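Local coordinates for lipoprotein (Colwellia psychrerythraea, PDB 3O0Y) that is of unknown function but is a putative lipoprotein, possibly lipid-binding, from a family grouped with the MA clan of metallopeptidase-like proteins, at residues N121-Y126 with A189-L194; K205-F210 with P256-V261; L300-I305 with L514-W519; V506-D511 with Q552-K557. All blocks are in the same frame, centred on the assembly; numbering follows the deposited sequence.

Interaction 1 of 4, residues N121-Y126 with A189-L194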
loop_
_atom_site.group_PDB
_atom_site.type_symbol
_atom_site.label_atom_id
_atom_site.label_comp_id
_atom_site.label_asym_id
_atom_site.label_seq_id
_atom_site.Cartn_x
_atom_site.Cartn_y
_atom_site.Cartn_z
ATOM N N ASN A 121 21.626 -9.569 -4.881
ATOM C CA ASN A 121 22.278 -10.623 -4.088
ATOM C C ASN A 121 21.364 -11.373 -3.135
ATOM O O ASN A 121 21.799 -12.339 -2.508
ATOM C CB ASN A 121 23.488 -10.052 -3.361
ATOM C CG ASN A 121 24.551 -9.526 -4.319
ATOM O OD1 ASN A 121 24.683 -9.978 -5.474
ATOM N ND2 ASN A 121 25.355 -8.603 -3.821
ATOM N N PHE A 122 20.074 -11.019 -3.121
ATOM C CA PHE A 122 19.088 -11.775 -2.364
ATOM C C PHE A 122 18.105 -12.500 -3.309
ATOM O O PHE A 122 17.303 -11.828 -4.016
ATOM C CB PHE A 122 18.291 -10.836 -1.467
ATOM C CG PHE A 122 19.105 -10.230 -0.338
ATOM C CD1 PHE A 122 19.029 -10.737 0.944
ATOM C CD2 PHE A 122 20.037 -9.195 -0.601
ATOM C CE1 PHE A 122 19.832 -10.195 1.978
ATOM C CE2 PHE A 122 20.830 -8.682 0.409
ATOM C CZ PHE A 122 20.698 -9.159 1.713
ATOM N N ASN A 123 18.067 -13.821 -3.252
ATOM C CA ASN A 123 17.076 -14.580 -3.977
ATOM C C ASN A 123 15.865 -14.991 -3.159
ATOM O O ASN A 123 14.929 -15.597 -3.701
ATOM C CB ASN A 123 17.697 -15.781 -4.659
ATOM C CG ASN A 123 18.101 -16.842 -3.697
ATOM O OD1 ASN A 123 18.198 -16.601 -2.525
ATOM N ND2 ASN A 123 18.382 -18.048 -4.211
ATOM N N ILE A 124 15.867 -14.592 -1.884
ATOM C CA ILE A 124 14.791 -14.877 -0.953
ATOM C C ILE A 124 13.530 -14.065 -1.178
ATOM O O ILE A 124 13.488 -13.150 -2.021
ATOM C CB ILE A 124 15.290 -14.747 0.526
ATOM C CG1 ILE A 124 15.924 -13.357 0.864
ATOM C CG2 ILE A 124 16.371 -15.810 0.820
ATOM C CD1 ILE A 124 15.128 -12.068 0.518
ATOM N N GLY A 125 12.475 -14.454 -0.475
ATOM C CA GLY A 125 11.231 -13.712 -0.573
ATOM C C GLY A 125 10.506 -13.836 -1.893
ATOM O O GLY A 125 10.642 -14.836 -2.607
ATOM N N TYR A 126 9.783 -12.785 -2.267
ATOM C CA TYR A 126 9.023 -12.806 -3.505
ATOM C C TYR A 126 8.892 -11.362 -3.944
ATOM O O TYR A 126 8.985 -10.483 -3.108
ATOM C CB TYR A 126 7.627 -13.447 -3.325
ATOM C CG TYR A 126 6.628 -12.579 -2.567
ATOM C CD1 TYR A 126 5.731 -11.769 -3.238
ATOM C CD2 TYR A 126 6.693 -12.449 -1.181
ATOM C CE1 TYR A 126 4.848 -10.952 -2.549
ATOM C CE2 TYR A 126 5.774 -11.626 -0.480
ATOM C CZ TYR A 126 4.900 -10.844 -1.181
ATOM O OH TYR A 126 4.052 -9.934 -0.525
ATOM N N ALA A 189 14.104 -21.084 3.763
ATOM C CA ALA A 189 14.466 -21.697 5.038
ATOM C C ALA A 189 15.777 -22.525 4.961
ATOM O O ALA A 189 16.566 -22.536 5.912
ATOM C CB ALA A 189 13.275 -22.531 5.601
ATOM N N ALA A 190 16.068 -23.082 3.798
ATOM C CA ALA A 190 17.314 -23.852 3.586
ATOM C C ALA A 190 18.546 -22.941 3.691
ATOM O O ALA A 190 19.625 -23.401 4.069
ATOM C CB ALA A 190 17.286 -24.577 2.260
ATOM N N GLN A 191 18.363 -21.658 3.377
ATOM C CA GLN A 191 19.376 -20.614 3.527
ATOM C C GLN A 191 19.272 -19.860 4.853
ATOM O O GLN A 191 19.814 -18.755 4.963
ATOM C CB GLN A 191 19.099 -19.525 2.495
ATOM C CG GLN A 191 19.510 -19.798 1.152
ATOM C CD GLN A 191 19.065 -18.654 0.218
ATOM O OE1 GLN A 191 19.499 -17.507 0.384
ATOM N NE2 GLN A 191 18.278 -18.984 -0.780
ATOM N N ASN A 192 18.489 -20.370 5.797
ATOM C CA ASN A 192 18.272 -19.738 7.091
ATOM C C ASN A 192 17.561 -18.378 7.003
ATOM O O ASN A 192 17.698 -17.539 7.862
ATOM C CB ASN A 192 19.578 -19.532 7.821
ATOM C CG ASN A 192 20.231 -20.865 8.179
ATOM O OD1 ASN A 192 19.572 -21.792 8.707
ATOM N ND2 ASN A 192 21.517 -20.967 7.902
ATOM N N TRP A 193 16.750 -18.232 5.983
ATOM C CA TRP A 193 15.905 -17.057 5.882
ATOM C C TRP A 193 14.460 -17.492 6.155
ATOM O O TRP A 193 13.831 -18.198 5.343
ATOM C CB TRP A 193 16.027 -16.502 4.475
ATOM C CG TRP A 193 15.284 -15.212 4.286
ATOM C CD1 TRP A 193 13.962 -15.052 4.054
ATOM C CD2 TRP A 193 15.855 -13.906 4.369
ATOM N NE1 TRP A 193 13.674 -13.692 3.950
ATOM C CE2 TRP A 193 14.821 -12.981 4.180
ATOM C CE3 TRP A 193 17.138 -13.428 4.605
ATOM C CZ2 TRP A 193 15.057 -11.612 4.159
ATOM C CZ3 TRP A 193 17.373 -12.091 4.602
ATOM C CH2 TRP A 193 16.329 -11.182 4.425
ATOM N N LEU A 194 13.948 -17.093 7.317
ATOM C CA LEU A 194 12.557 -17.387 7.648
ATOM C C LEU A 194 11.964 -16.425 8.634
ATOM O O LEU A 194 12.660 -15.726 9.284
ATOM C CB LEU A 194 12.345 -18.822 8.122
ATOM C CG LEU A 194 13.251 -19.553 9.100
ATOM C CD1 LEU A 194 14.105 -18.651 9.903
ATOM C CD2 LEU A 194 12.346 -20.545 9.901
HETATM O O HOH W 1 19.900 -14.794 -0.912
#
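Ile124 presses against one face of the Trp193 indole, the tight half of a contact that turns polar toward its outer edge. Trp193 CG, anti to the backbone N, carries the indole toward the facing loop. CG1 of Ile124 sits 3.6 Å from the centroid of the five-membered ring of Trp193 and 17° off its normal, a CH-pi approach. From there Ile124 CD1 reaches the benzo part, 3.7 Å from Trp193 CZ2, while Ile124 CG2 rests by the ring's root, 3.7 Å from Trp193 CG. Phe122 CE1 adds a looser touch, 4.1 Å from Trp193 CZ3. The indole N-H is spoken for by the carbonyl of Pro135.

The exposed side belongs to amides. Gln191 NE2 donates to a lone pair of Asn123 OD1 over 3.0 Å, with an N-H...O angle of 155°, in the carbonyl plane, although the two amide planes are turned 39° apart. A water accepts from Asn123 N at 3.1 Å and also meets Gln191 OE1. Asn192, with positive phi, is the C-prime residue of the Schellman motif that ends helix 174-190. The join therefore depends on aliphatic-to-indole packing, trimmed at its wetter margin by neutral dipoles rather than charges.

Interaction 2 of 4, residues K205-F210 with P256-V261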
loop_
_atom_site.group_PDB
_atom_site.type_symbol
_atom_site.label_atom_id
_atom_site.label_comp_id
_atom_site.label_asym_id
_atom_site.label_seq_id
_atom_site.Cartn_x
_atom_site.Cartn_y
_atom_site.Cartn_z
ATOM N N LYS A 205 -2.403 -18.465 11.746
ATOM C CA LYS A 205 -3.708 -18.137 12.244
ATOM C C LYS A 205 -4.580 -17.756 11.050
ATOM O O LYS A 205 -5.766 -18.137 10.989
ATOM C CB LYS A 205 -3.662 -16.993 13.251
ATOM C CG LYS A 205 -5.051 -16.396 13.568
ATOM C CD LYS A 205 -4.983 -15.439 14.775
ATOM C CE LYS A 205 -6.236 -14.557 14.881
ATOM N NZ LYS A 205 -5.931 -13.312 15.693
ATOM N N TYR A 206 -4.014 -16.995 10.119
ATOM C CA TYR A 206 -4.755 -16.605 8.901
ATOM C C TYR A 206 -5.145 -17.827 8.083
ATOM O O TYR A 206 -6.290 -17.990 7.660
ATOM C CB TYR A 206 -3.914 -15.654 8.035
ATOM C CG TYR A 206 -4.524 -15.514 6.641
ATOM C CD1 TYR A 206 -5.610 -14.686 6.415
ATOM C CD2 TYR A 206 -4.047 -16.280 5.567
ATOM C CE1 TYR A 206 -6.196 -14.597 5.141
ATOM C CE2 TYR A 206 -4.627 -16.178 4.300
ATOM C CZ TYR A 206 -5.713 -15.356 4.111
ATOM O OH TYR A 206 -6.263 -15.277 2.823
ATOM N N LEU A 207 -4.159 -18.695 7.863
ATOM C CA LEU A 207 -4.342 -19.881 7.018
ATOM C C LEU A 207 -5.386 -20.843 7.636
ATOM O O LEU A 207 -6.232 -21.416 6.920
ATOM C CB LEU A 207 -3.021 -20.610 6.834
ATOM C CG LEU A 207 -1.962 -19.866 6.017
ATOM C CD1 LEU A 207 -0.591 -20.545 6.094
ATOM C CD2 LEU A 207 -2.408 -19.706 4.538
ATOM N N LYS A 208 -5.309 -21.034 8.961
ATOM C CA LYS A 208 -6.339 -21.806 9.681
ATOM C C LYS A 208 -7.722 -21.151 9.548
ATOM O O LYS A 208 -8.706 -21.834 9.272
ATOM C CB LYS A 208 -5.971 -21.919 11.153
ATOM C CG LYS A 208 -6.828 -22.825 11.941
ATOM C CD LYS A 208 -6.366 -22.891 13.432
ATOM C CE LYS A 208 -5.164 -23.801 13.591
ATOM N NZ LYS A 208 -3.991 -23.195 14.348
ATOM N N GLY A 209 -7.787 -19.852 9.769
ATOM C CA GLY A 209 -9.026 -19.094 9.670
ATOM C C GLY A 209 -9.654 -19.220 8.286
ATOM O O GLY A 209 -10.919 -19.270 8.129
ATOM N N PHE A 210 -8.799 -19.324 7.274
ATOM C CA PHE A 210 -9.278 -19.340 5.845
ATOM C C PHE A 210 -10.185 -20.549 5.512
ATOM O O PHE A 210 -11.208 -20.387 4.791
ATOM C CB PHE A 210 -8.079 -19.267 4.868
ATOM C CG PHE A 210 -8.445 -18.883 3.440
ATOM C CD1 PHE A 210 -8.540 -17.557 3.068
ATOM C CD2 PHE A 210 -8.656 -19.852 2.482
ATOM C CE1 PHE A 210 -8.798 -17.222 1.746
ATOM C CE2 PHE A 210 -8.940 -19.523 1.178
ATOM C CZ PHE A 210 -9.022 -18.209 0.814
ATOM N N PRO A 256 -7.702 -28.002 0.503
ATOM C CA PRO A 256 -6.461 -28.738 0.690
ATOM C C PRO A 256 -5.163 -27.923 0.416
ATOM O O PRO A 256 -4.112 -28.188 1.062
ATOM C CB PRO A 256 -6.585 -29.885 -0.301
ATOM C CG PRO A 256 -8.070 -30.098 -0.406
ATOM C CD PRO A 256 -8.574 -28.686 -0.472
ATOM N N ALA A 257 -5.240 -26.959 -0.519
ATOM C CA ALA A 257 -4.081 -26.115 -0.827
ATOM C C ALA A 257 -3.709 -25.302 0.427
ATOM O O ALA A 257 -2.554 -25.363 0.883
ATOM C CB ALA A 257 -4.375 -25.210 -2.074
ATOM N N TYR A 258 -4.684 -24.610 1.038
ATOM C CA TYR A 258 -4.426 -23.802 2.240
ATOM C C TYR A 258 -3.981 -24.656 3.401
ATOM O O TYR A 258 -3.032 -24.336 4.097
ATOM C CB TYR A 258 -5.606 -22.925 2.640
ATOM C CG TYR A 258 -5.605 -21.633 1.827
ATOM C CD1 TYR A 258 -5.807 -21.653 0.458
ATOM C CD2 TYR A 258 -5.349 -20.399 2.429
ATOM C CE1 TYR A 258 -5.755 -20.499 -0.280
ATOM C CE2 TYR A 258 -5.235 -19.257 1.701
ATOM C CZ TYR A 258 -5.429 -19.291 0.338
ATOM O OH TYR A 258 -5.384 -18.119 -0.414
ATOM N N GLN A 259 -4.591 -25.809 3.526
ATOM C CA GLN A 259 -4.217 -26.746 4.586
ATOM C C GLN A 259 -2.774 -27.187 4.458
ATOM O O GLN A 259 -2.083 -27.327 5.467
ATOM C CB GLN A 259 -5.210 -27.925 4.593
ATOM C CG GLN A 259 -6.592 -27.409 5.148
ATOM C CD GLN A 259 -7.795 -28.345 4.848
ATOM O OE1 GLN A 259 -8.894 -28.062 5.290
ATOM N NE2 GLN A 259 -7.599 -29.360 4.032
ATOM N N SER A 260 -2.358 -27.433 3.229
ATOM C CA SER A 260 -0.994 -27.761 2.863
ATOM C C SER A 260 0.006 -26.717 3.382
ATOM O O SER A 260 1.106 -27.008 3.883
ATOM C CB SER A 260 -0.902 -27.655 1.327
ATOM O OG SER A 260 -0.039 -28.637 0.909
ATOM N N VAL A 261 -0.294 -25.467 3.052
ATOM C CA VAL A 261 0.621 -24.380 3.482
ATOM C C VAL A 261 0.647 -24.172 4.989
ATOM O O VAL A 261 1.704 -23.899 5.575
ATOM C CB VAL A 261 0.298 -23.073 2.741
ATOM C CG1 VAL A 261 1.333 -22.003 3.081
ATOM C CG2 VAL A 261 0.270 -23.370 1.231
#
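Phe210 and Tyr258 lie face against face, and the other side chains can be placed by reference to this pair. It is an offset stack: the ring centroids of Phe210 and Tyr258 are 3.9 Å apart and the planes differ by 10°. Phe210 CD2 stands above the rim of the phenol, 3.4 Å from Tyr258 CD2. Phe210 gets there with CG anti to the backbone N (chi1 -163°), which swings its ring toward the facing helix. Tyr206 approaches differently, its CE2 lying at the edge of the Tyr258 ring, 4.1 Å from Tyr258 CE2. Both tyrosine hydroxyls are hydrogen-bonded to the carbonyl of Leu145, at the start of helix 144-154. Leu207 divides its branches, CD2 at 3.7 Å from Tyr258 CD2 and CD1 at 3.9 Å from Val261 CG1. Replacing Tyr258 by an alanine would probably leave one face of Phe210 without its partner, open a gap beside Leu207 and cost the Leu145 carbonyl one of its two hydroxyl bonds. The short axes of 205-210 and 256-261 run nearly antiparallel, at 156°; helix 144-154 packs on both, helix 174-190 on 256-261: an aromatic-rich helix-helix interface in a mainly helical part of the fold.

Interaction 3 of 4, residues L300-I305 with L514-W519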
loop_
_atom_site.group_PDB
_atom_site.type_symbol
_atom_site.label_atom_id
_atom_site.label_comp_id
_atom_site.label_asym_id
_atom_site.label_seq_id
_atom_site.Cartn_x
_atom_site.Cartn_y
_atom_site.Cartn_z
ATOM N N LEU A 300 20.290 7.615 3.873
ATOM C CA LEU A 300 20.661 7.835 5.253
ATOM C C LEU A 300 20.796 6.478 5.960
ATOM O O LEU A 300 20.179 5.446 5.601
ATOM C CB LEU A 300 19.621 8.732 5.928
ATOM C CG LEU A 300 19.460 10.183 5.413
ATOM C CD1 LEU A 300 18.300 10.918 6.107
ATOM C CD2 LEU A 300 20.781 11.001 5.490
ATOM N N SER A 301 21.618 6.475 7.008
ATOM C CA SER A 301 21.737 5.364 7.884
ATOM C C SER A 301 20.508 5.220 8.783
ATOM O O SER A 301 19.794 6.198 8.990
ATOM C CB SER A 301 22.978 5.532 8.793
ATOM O OG SER A 301 22.766 6.496 9.828
ATOM N N PRO A 302 20.273 4.002 9.287
ATOM C CA PRO A 302 19.192 3.727 10.226
ATOM C C PRO A 302 19.354 4.614 11.440
ATOM O O PRO A 302 18.369 5.148 11.936
ATOM C CB PRO A 302 19.441 2.240 10.602
ATOM C CG PRO A 302 20.122 1.672 9.463
ATOM C CD PRO A 302 20.975 2.747 8.924
ATOM N N THR A 303 20.582 4.831 11.917
ATOM C CA THR A 303 20.817 5.821 12.989
ATOM C C THR A 303 20.341 7.240 12.695
ATOM O O THR A 303 19.646 7.827 13.529
ATOM C CB THR A 303 22.292 5.868 13.448
ATOM O OG1 THR A 303 22.670 4.561 13.883
ATOM C CG2 THR A 303 22.464 6.802 14.623
ATOM N N GLN A 304 20.634 7.778 11.509
ATOM C CA GLN A 304 20.166 9.125 11.154
ATOM C C GLN A 304 18.627 9.212 11.038
ATOM O O GLN A 304 18.050 10.242 11.411
ATOM C CB GLN A 304 20.794 9.549 9.863
ATOM C CG GLN A 304 22.317 9.791 9.990
ATOM C CD GLN A 304 23.010 9.981 8.623
ATOM O OE1 GLN A 304 22.844 9.185 7.708
ATOM N NE2 GLN A 304 23.773 11.073 8.493
ATOM N N ILE A 305 18.033 8.176 10.450
ATOM C CA ILE A 305 16.581 8.117 10.273
ATOM C C ILE A 305 15.900 8.041 11.650
ATOM O O ILE A 305 14.928 8.723 11.909
ATOM C CB ILE A 305 16.165 6.951 9.347
ATOM C CG1 ILE A 305 16.747 7.199 7.945
ATOM C CG2 ILE A 305 14.587 6.834 9.293
ATOM C CD1 ILE A 305 16.694 5.996 7.012
ATOM N N LEU A 514 13.273 -1.647 15.622
ATOM C CA LEU A 514 13.188 -3.099 15.411
ATOM C C LEU A 514 14.284 -3.640 14.506
ATOM O O LEU A 514 14.884 -4.672 14.807
ATOM C CB LEU A 514 11.851 -3.413 14.731
ATOM C CG LEU A 514 10.622 -3.290 15.588
ATOM C CD1 LEU A 514 9.372 -3.131 14.652
ATOM C CD2 LEU A 514 10.431 -4.453 16.532
ATOM N N HIS A 515 14.515 -2.994 13.374
ATOM C CA HIS A 515 15.266 -3.644 12.301
ATOM C C HIS A 515 16.766 -3.359 12.346
ATOM O O HIS A 515 17.549 -4.107 11.763
ATOM C CB HIS A 515 14.687 -3.224 10.960
ATOM C CG HIS A 515 13.323 -3.822 10.717
ATOM N ND1 HIS A 515 13.101 -5.186 10.787
ATOM C CD2 HIS A 515 12.114 -3.253 10.500
ATOM C CE1 HIS A 515 11.830 -5.430 10.529
ATOM N NE2 HIS A 515 11.210 -4.271 10.344
ATOM N N ASP A 516 17.163 -2.296 13.049
ATOM C CA ASP A 516 18.592 -1.942 13.238
ATOM C C ASP A 516 19.068 -1.858 14.689
ATOM O O ASP A 516 20.175 -2.358 15.010
ATOM C CB ASP A 516 18.900 -0.628 12.516
ATOM C CG ASP A 516 20.390 -0.222 12.659
ATOM O OD1 ASP A 516 21.223 -0.819 12.002
ATOM O OD2 ASP A 516 20.683 0.646 13.483
ATOM N N LYS A 517 18.272 -1.242 15.559
ATOM C CA LYS A 517 18.648 -1.101 16.966
ATOM C C LYS A 517 18.300 -2.313 17.815
ATOM O O LYS A 517 18.588 -2.316 19.012
ATOM C CB LYS A 517 18.058 0.155 17.565
ATOM C CG LYS A 517 18.366 1.415 16.843
ATOM C CD LYS A 517 19.819 1.741 16.772
ATOM C CE LYS A 517 19.954 3.120 16.096
ATOM N NZ LYS A 517 19.147 3.158 14.767
ATOM N N ARG A 518 17.654 -3.308 17.202
ATOM C CA ARG A 518 17.311 -4.592 17.822
ATOM C C ARG A 518 16.312 -4.429 18.970
ATOM O O ARG A 518 16.271 -5.231 19.864
ATOM C CB ARG A 518 18.600 -5.295 18.294
ATOM C CG ARG A 518 19.586 -5.458 17.128
ATOM C CD ARG A 518 20.792 -6.307 17.574
ATOM N NE ARG A 518 21.721 -6.434 16.459
ATOM C CZ ARG A 518 22.757 -7.263 16.439
ATOM N NH1 ARG A 518 23.021 -8.030 17.501
ATOM N NH2 ARG A 518 23.524 -7.323 15.356
ATOM N N TRP A 519 15.440 -3.418 18.889
ATOM C CA TRP A 519 14.299 -3.373 19.774
ATOM C C TRP A 519 13.464 -4.644 19.632
ATOM O O TRP A 519 13.272 -5.153 18.558
ATOM C CB TRP A 519 13.378 -2.183 19.452
ATOM C CG TRP A 519 13.896 -0.851 19.716
ATOM C CD1 TRP A 519 15.204 -0.420 19.801
ATOM C CD2 TRP A 519 13.092 0.315 19.873
ATOM N NE1 TRP A 519 15.244 0.927 19.991
ATOM C CE2 TRP A 519 13.949 1.404 20.014
ATOM C CE3 TRP A 519 11.723 0.523 19.929
ATOM C CZ2 TRP A 519 13.475 2.674 20.240
ATOM C CZ3 TRP A 519 11.252 1.803 20.116
ATOM C CH2 TRP A 519 12.105 2.844 20.263
#
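Pro302 lays its ring carbons against the carboxylate of Asp516, with CB just 3.3 Å from Asp516 CG and the two side chains crossing at about a right angle. Asp516 turns its acid group this way with CG anti to the backbone N (chi1 -179°), immediately beyond the end of helix 491-515. Gln289 and Ile292 of helix 284-296 also pack against Pro302.

Lys517 curls back over the same spot. Its chain bends at chi2 and chi4, returning NZ to within 3.2 Å of Asp516 OD2 in a salt bridge that meets the oxygen on its anti side. The curled chain also passes Thr303, where Lys517 CE lies 3.8 Å from Thr303 OG1, while NZ hovers 3.5 Å from Pro302 O without a hydrogen bond. The proline opens helix 302-326 under a capping box: Gln304 N donates to Ser301 OG at 3.0 Å, and Ser301 N returns the bond to Gln304 OE1 at 3.1 Å.

No hydrogen bond joins the two segments. The charges of Asp516 and Lys517 are balanced within their own turn, so what crosses to 300-305 is mainly van der Waals contact.

Interaction 4 of 4, residues V506-D511 with Q552-K557. With SO4 (sulfate ion), chain D.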
loop_
_atom_site.group_PDB
_atom_site.type_symbol
_atom_site.label_atom_id
_atom_site.label_comp_id
_atom_site.label_asym_id
_atom_site.label_seq_id
_atom_site.Cartn_x
_atom_site.Cartn_y
_atom_site.Cartn_z
ATOM N N VAL A 506 6.581 8.450 14.746
ATOM C CA VAL A 506 6.859 7.246 15.545
ATOM C C VAL A 506 7.308 6.084 14.682
ATOM O O VAL A 506 8.197 5.300 15.090
ATOM C CB VAL A 506 5.668 6.883 16.471
ATOM C CG1 VAL A 506 5.832 5.512 17.142
ATOM C CG2 VAL A 506 5.518 7.984 17.565
ATOM N N ARG A 507 6.693 5.922 13.491
ATOM C CA ARG A 507 7.085 4.896 12.553
ATOM C C ARG A 507 8.561 4.941 12.212
ATOM O O ARG A 507 9.200 3.895 12.147
ATOM C CB ARG A 507 6.248 4.959 11.279
ATOM C CG ARG A 507 4.903 4.380 11.435
ATOM C CD ARG A 507 4.108 4.375 10.123
ATOM N NE ARG A 507 2.903 3.568 10.221
ATOM C CZ ARG A 507 1.847 3.680 9.405
ATOM N NH1 ARG A 507 1.868 4.513 8.364
ATOM N NH2 ARG A 507 0.764 2.924 9.614
ATOM N N LEU A 508 9.135 6.115 12.051
ATOM C CA LEU A 508 10.603 6.220 11.785
ATOM C C LEU A 508 11.410 5.625 12.946
ATOM O O LEU A 508 12.438 4.902 12.784
ATOM C CB LEU A 508 11.010 7.683 11.605
ATOM C CG LEU A 508 10.434 8.401 10.373
ATOM C CD1 LEU A 508 11.170 9.759 10.355
ATOM C CD2 LEU A 508 10.674 7.600 9.056
ATOM N N VAL A 509 10.936 5.904 14.161
ATOM C CA VAL A 509 11.628 5.461 15.351
ATOM C C VAL A 509 11.527 3.935 15.538
ATOM O O VAL A 509 12.533 3.211 15.819
ATOM C CB VAL A 509 11.098 6.157 16.595
ATOM C CG1 VAL A 509 11.858 5.638 17.823
ATOM C CG2 VAL A 509 11.267 7.680 16.535
ATOM N N VAL A 510 10.299 3.416 15.413
ATOM C CA VAL A 510 10.072 1.995 15.702
ATOM C C VAL A 510 10.562 1.052 14.557
ATOM O O VAL A 510 10.984 -0.092 14.832
ATOM C CB VAL A 510 8.586 1.646 16.109
ATOM C CG1 VAL A 510 8.199 2.373 17.460
ATOM C CG2 VAL A 510 7.611 1.937 15.003
ATOM N N ASP A 511 10.492 1.483 13.293
ATOM C CA ASP A 511 10.937 0.573 12.216
ATOM C C ASP A 511 12.448 0.459 12.272
ATOM O O ASP A 511 12.985 -0.652 12.253
ATOM C CB ASP A 511 10.453 1.093 10.858
ATOM C CG ASP A 511 10.719 0.130 9.724
ATOM O OD1 ASP A 511 9.926 -0.810 9.558
ATOM O OD2 ASP A 511 11.757 0.293 9.058
ATOM N N GLN A 552 9.102 -0.160 4.992
ATOM C CA GLN A 552 7.895 0.369 4.343
ATOM C C GLN A 552 7.360 1.539 5.171
ATOM O O GLN A 552 6.915 2.536 4.561
ATOM C CB GLN A 552 6.812 -0.673 4.034
ATOM C CG GLN A 552 5.624 -0.141 3.197
ATOM C CD GLN A 552 4.612 0.695 3.915
ATOM O OE1 GLN A 552 4.350 0.489 5.106
ATOM N NE2 GLN A 552 3.914 1.614 3.163
ATOM N N ALA A 553 7.457 1.465 6.495
ATOM C CA ALA A 553 6.917 2.489 7.371
ATOM C C ALA A 553 7.723 3.751 7.305
ATOM O O ALA A 553 7.303 4.782 7.850
ATOM C CB ALA A 553 6.916 2.001 8.877
ATOM N N LEU A 554 8.908 3.719 6.687
ATOM C CA LEU A 554 9.758 4.902 6.582
ATOM C C LEU A 554 9.294 5.909 5.501
ATOM O O LEU A 554 9.600 7.096 5.594
ATOM C CB LEU A 554 11.205 4.478 6.326
ATOM C CG LEU A 554 11.795 3.497 7.296
ATOM C CD1 LEU A 554 13.254 3.176 6.795
ATOM C CD2 LEU A 554 11.805 3.961 8.765
ATOM N N GLY A 555 8.511 5.461 4.506
ATOM C CA GLY A 555 8.179 6.289 3.367
ATOM C C GLY A 555 7.387 7.498 3.684
ATOM O O GLY A 555 7.518 8.582 3.031
ATOM N N TYR A 556 6.548 7.333 4.689
ATOM C CA TYR A 556 5.520 8.330 5.027
ATOM C C TYR A 556 6.220 9.633 5.418
ATOM O O TYR A 556 6.029 10.688 4.785
ATOM C CB TYR A 556 4.645 7.854 6.212
ATOM C CG TYR A 556 3.865 6.621 5.917
ATOM C CD1 TYR A 556 2.548 6.711 5.489
ATOM C CD2 TYR A 556 4.457 5.346 5.966
ATOM C CE1 TYR A 556 1.882 5.617 5.107
ATOM C CE2 TYR A 556 3.754 4.243 5.608
ATOM C CZ TYR A 556 2.497 4.369 5.118
ATOM O OH TYR A 556 1.795 3.251 4.751
ATOM N N LYS A 557 7.000 9.604 6.494
ATOM C CA LYS A 557 7.666 10.822 6.928
ATOM C C LYS A 557 8.830 11.198 6.006
ATOM O O LYS A 557 9.086 12.368 5.829
ATOM C CB LYS A 557 8.097 10.763 8.393
ATOM C CG LYS A 557 7.092 11.383 9.287
ATOM C CD LYS A 557 7.257 12.916 9.169
ATOM C CE LYS A 557 6.167 13.692 9.808
ATOM N NZ LYS A 557 6.418 15.231 9.756
HETATM S S SO4 D . -1.292 3.683 6.422
HETATM O O1 SO4 D . -0.745 4.959 6.957
HETATM O O2 SO4 D . -2.709 3.808 6.336
HETATM O O3 SO4 D . -0.835 3.403 5.039
HETATM O O4 SO4 D . -0.790 2.563 7.173
HETATM O O HOH W 2 7.738 -1.082 8.029
#
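Arg507 leaves its helix with CG anti to the carbonyl carbon (chi1 -78°) and stays extended as far as NE, while Tyr556 takes a similar first torsion (chi1 -63°); together these settings bring the guanidinium over the phenol ring. Arg507 CZ lies 4.5 Å from the Tyr556 ring centroid, a cation-pi contact made mainly by NH1 over the ring centre, with the two planes tilted 55° apart.

A sulfate ties the two groups together. Arg507 NH1 donates to its O1 at 3.0 Å and Arg507 NH2 to its O4 at 2.9 Å, while Tyr556 OH gives its proton to O3 at 2.7 Å. The same hydroxyl accepts from Gln552 NE2, 3.1 Å away. Arg507 NE is hydrogen-bonded to Tyr546 OH, and NH2 forms a salt bridge with Glu542. A phenylalanine in place of Tyr556 would probably keep the ring under Arg507 but leave sulfate O3 and the Gln552 amide without their hydroxyl partner.

Away from the sulfate, Ala553 CB fits beside Arg507 CB at 3.9 Å, Leu508 CD2 meets Leu554 CD2 at 3.8 Å, and a water donates to Asp511 OD1 and accepts from Ala553 N, while Asp511 OD2 is hydrogen-bonded to Tyr288. Arg504 and Arg545 complete the sulfate site. The ion probably came from the crystallisation liquor, yet its setting is consistent with an anion-binding pocket between packed helices, its natural ligand, if any, unknown.

In the fold
From the N terminus, interaction 1 comes first, closing a loop of 62 residues by bringing the segment after helix 100-117 onto the end of helix 174-190. Interaction 2 opens only afterwards, on the next helix, and closes a 45-residue loop onto helix 236-268. Interactions 3 and 4 cross: 300-305 reaches over 208 residues to 514-519, while 506-511, just ahead of 514-519, closes a 40-residue loop onto 552-557. Both use helix 491-515, their centres are about 10 Å apart, and they touch where Trp519 packs on Val509 and Val510, and Ile305 on Leu508 and Leu554. Helices 302-326, 491-515 and 555-574 are thereby joined.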